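Local coordinates for protein polymeric immunoglobulin receptor (PDB 4NOF) that probably binds polymeric immunoglobulins and carries them across epithelial cells, at residues K28-P33 against G98-K103. Residues are numbered along the deposited sequence; the frame is centred on the assembly and turned at random.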
ATOM      1  N   LYS A  28      14.398  -2.890  -3.370  1.00 24.78           N
ATOM      2  CA  LYS A  28      15.762  -3.334  -3.629  1.00 27.86           C
ATOM      3  C   LYS A  28      16.578  -3.454  -2.363  1.00 25.81           C
ATOM      4  O   LYS A  28      16.274  -2.878  -1.327  1.00 24.21           O
ATOM      5  CB  LYS A  28      16.473  -2.356  -4.573  1.00 28.65           C
ATOM      6  CG  LYS A  28      15.728  -2.062  -5.857  1.00 32.56           C
ATOM      7  CD  LYS A  28      15.646  -3.266  -6.760  1.00 36.20           C
ATOM      8  CE  LYS A  28      15.335  -2.833  -8.186  1.00 39.93           C
ATOM      9  NZ  LYS A  28      14.938  -4.018  -8.985  1.00 42.67           N
ATOM     10  N   ARG A  29      17.676  -4.192  -2.465  1.00 28.84           N
ATOM     11  CA  ARG A  29      18.546  -4.441  -1.307  1.00 31.22           C
ATOM     12  C   ARG A  29      18.992  -3.177  -0.564  1.00 28.07           C
ATOM     13  O   ARG A  29      18.991  -3.153   0.664  1.00 28.93           O
ATOM     14  CB  ARG A  29      19.759  -5.289  -1.747  1.00 38.47           C
ATOM     15  CG  ARG A  29      20.515  -5.934  -0.600  1.00 46.08           C
ATOM     16  CD  ARG A  29      21.628  -6.834  -1.112  1.00 53.75           C
ATOM     17  NE  ARG A  29      22.744  -6.066  -1.678  1.00 59.71           N
ATOM     18  CZ  ARG A  29      22.940  -5.814  -2.973  1.00 66.37           C
ATOM     19  NH1 ARG A  29      22.095  -6.258  -3.904  1.00 69.42           N
ATOM     20  NH2 ARG A  29      24.005  -5.104  -3.345  1.00 66.97           N
ATOM     21  N   GLU A  30      19.299  -2.109  -1.307  1.00 28.86           N
ATOM     22  CA  GLU A  30      19.698  -0.821  -0.748  1.00 32.39           C
ATOM     23  C   GLU A  30      18.747  -0.315   0.371  1.00 30.01           C
ATOM     24  O   GLU A  30      19.176   0.350   1.313  1.00 31.27           O
ATOM     25  CB  GLU A  30      19.813   0.211  -1.911  1.00 37.01           C
ATOM     26  CG  GLU A  30      19.426   1.649  -1.597  1.00 41.28           C
ATOM     27  CD  GLU A  30      19.618   2.597  -2.780  1.00 46.05           C
ATOM     28  OE1 GLU A  30      19.081   2.336  -3.877  1.00 46.00           O
ATOM     29  OE2 GLU A  30      20.299   3.623  -2.601  1.00 53.44           O
ATOM     30  N   ASN A  31      17.466  -0.661   0.270  1.00 28.09           N
ATOM     31  CA  ASN A  31      16.458  -0.186   1.213  1.00 25.75           C
ATOM     32  C   ASN A  31      15.918  -1.216   2.189  1.00 27.87           C
ATOM     33  O   ASN A  31      15.005  -0.917   2.966  1.00 26.43           O
ATOM     34  CB  ASN A  31      15.301   0.463   0.435  1.00 24.93           C
ATOM     35  CG  ASN A  31      15.690   1.817  -0.100  1.00 23.35           C
ATOM     36  OD1 ASN A  31      16.055   2.698   0.669  1.00 27.29           O
ATOM     37  ND2 ASN A  31      15.672   1.973  -1.398  1.00 22.03           N
ATOM     38  N   ALA A  32      16.539  -2.397   2.212  1.00 26.74           N
ATOM     39  CA  ALA A  32      16.158  -3.474   3.124  1.00 27.63           C
ATOM     40  C   ALA A  32      16.148  -3.053   4.593  1.00 27.91           C
ATOM     41  O   ALA A  32      15.220  -3.413   5.307  1.00 28.85           O
ATOM     42  CB  ALA A  32      17.015  -4.722   2.893  1.00 30.70           C
ATOM     43  N   PRO A  33      17.125  -2.240   5.048  1.00 28.87           N
ATOM     44  CA  PRO A  33      17.069  -1.774   6.438  1.00 29.00           C
ATOM     45  C   PRO A  33      16.109  -0.598   6.749  1.00 28.79           C
ATOM     46  O   PRO A  33      15.922  -0.293   7.916  1.00 30.09           O
ATOM     47  CB  PRO A  33      18.517  -1.297   6.722  1.00 30.67           C
ATOM     48  CG  PRO A  33      19.314  -1.587   5.509  1.00 31.03           C
ATOM     49  CD  PRO A  33      18.378  -1.843   4.379  1.00 29.41           C
ATOM     50  N   GLY A  98      13.216   9.499   0.873  1.00 33.43           N
ATOM     51  CA  GLY A  98      13.902  10.465   0.029  1.00 31.83           C
ATOM     52  C   GLY A  98      14.156   9.978  -1.384  1.00 28.99           C
ATOM     53  O   GLY A  98      13.494   9.050  -1.876  1.00 25.37           O
ATOM     54  N   PRO A  99      15.142  10.587  -2.055  1.00 26.21           N
ATOM     55  CA  PRO A  99      15.356  10.322  -3.497  1.00 25.36           C
ATOM     56  C   PRO A  99      15.695   8.880  -3.878  1.00 21.71           C
ATOM     57  O   PRO A  99      15.434   8.487  -5.007  1.00 22.86           O
ATOM     58  CB  PRO A  99      16.545  11.232  -3.839  1.00 26.45           C
ATOM     59  CG  PRO A  99      16.464  12.340  -2.837  1.00 27.43           C
ATOM     60  CD  PRO A  99      15.954  11.731  -1.570  1.00 28.17           C
ATOM     61  N   SER A 100      16.300   8.124  -2.976  1.00 21.36           N
ATOM     62  CA  SER A 100      16.715   6.737  -3.225  1.00 21.89           C
ATOM     63  C   SER A 100      15.687   5.693  -2.745  1.00 19.90           C
ATOM     64  O   SER A 100      15.957   4.494  -2.782  1.00 21.14           O
ATOM     65  CB  SER A 100      18.020   6.457  -2.504  1.00 23.34           C
ATOM     66  OG  SER A 100      17.871   6.846  -1.168  1.00 28.97           O
ATOM     67  N   ALA A 101      14.523   6.155  -2.317  1.00 19.21           N
ATOM     68  CA  ALA A 101      13.474   5.218  -1.870  1.00 19.74           C
ATOM     69  C   ALA A 101      12.942   4.369  -3.023  1.00 20.15           C
ATOM     70  O   ALA A 101      12.849   4.825  -4.161  1.00 19.85           O
ATOM     71  CB  ALA A 101      12.352   5.975  -1.189  1.00 21.05           C
ATOM     72  N   ASP A 102      12.603   3.116  -2.743  1.00 19.81           N
ATOM     73  CA  ASP A 102      11.961   2.281  -3.749  1.00 20.15           C
ATOM     74  C   ASP A 102      10.453   2.469  -3.607  1.00 21.65           C
ATOM     75  O   ASP A 102       9.924   2.281  -2.511  1.00 21.03           O
ATOM     76  CB  ASP A 102      12.353   0.819  -3.566  1.00 21.99           C
ATOM     77  CG  ASP A 102      13.852   0.576  -3.744  1.00 25.31           C
ATOM     78  OD1 ASP A 102      14.449   1.090  -4.725  1.00 28.90           O
ATOM     79  OD2 ASP A 102      14.441  -0.119  -2.889  1.00 24.95           O
ATOM     80  N   LYS A 103       9.785   2.843  -4.702  1.00 20.83           N
ATOM     81  CA  LYS A 103       8.354   3.147  -4.676  1.00 23.18           C
ATOM     82  C   LYS A 103       7.650   2.261  -5.673  1.00 22.97           C
ATOM     83  O   LYS A 103       8.227   1.869  -6.710  1.00 24.82           O
ATOM     84  CB  LYS A 103       8.086   4.617  -4.996  1.00 24.78           C
ATOM     85  CG  LYS A 103       8.592   5.610  -3.979  1.00 27.87           C
ATOM     86  CD  LYS A 103       8.359   7.012  -4.515  1.00 33.68           C
ATOM     87  CE  LYS A 103       8.983   8.061  -3.636  1.00 40.02           C
ATOM     88  NZ  LYS A 103       8.567   9.425  -4.062  1.00 44.03           N
TER
HETATM   89  O   HOH W   1      16.997   0.957  -4.856  1.00 38.33           O
HETATM   90  O   HOH W   2      16.368   5.306   0.734  1.00 34.88           O
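Asp-102 OD2 accepts two hydrogen bonds, from Lys-28 N and Asn-31 ND2. Lys-28 N lies 2.8 Å from Asp-102 OD2. Asn-31 ND2 meets Asp-102 OD2 at the same length. Both bonds are nearly straight (164° and 167°). The two donors come from opposite faces of the carboxylate, both well out of its plane. Asn-31 ND2 spends its other N-H on Ser-100 O, at 2.9 Å. Asn-31 CG sits beside its backbone N, anti to the carbonyl carbon (chi1 -74°), which turns the amide toward Ser-100 and Asp-102. Asn-31 OD1 bonds to Ser-34 OG and takes a water that also bonds Ser-100 OG. A second water donates to Glu-30 OE1 and to Asp-102 OD1, bridging two acidic groups. Packing is slight: Lys-28 CG rests 3.6 Å from Asp-102 OD1, while its amine leads away. With an alanine here in place of the aspartate, the Lys-28 N-H and one Asn-31 N-H would probably be left without their acceptor. The contact joins the B-C loop (CDR1-like) to the F-G turn (CDR3-like) and the start of strand G in the V-set domain. It relies on directed polar bonds, with the buried Asn-31 amide satisfied at both its nitrogen and its oxygen.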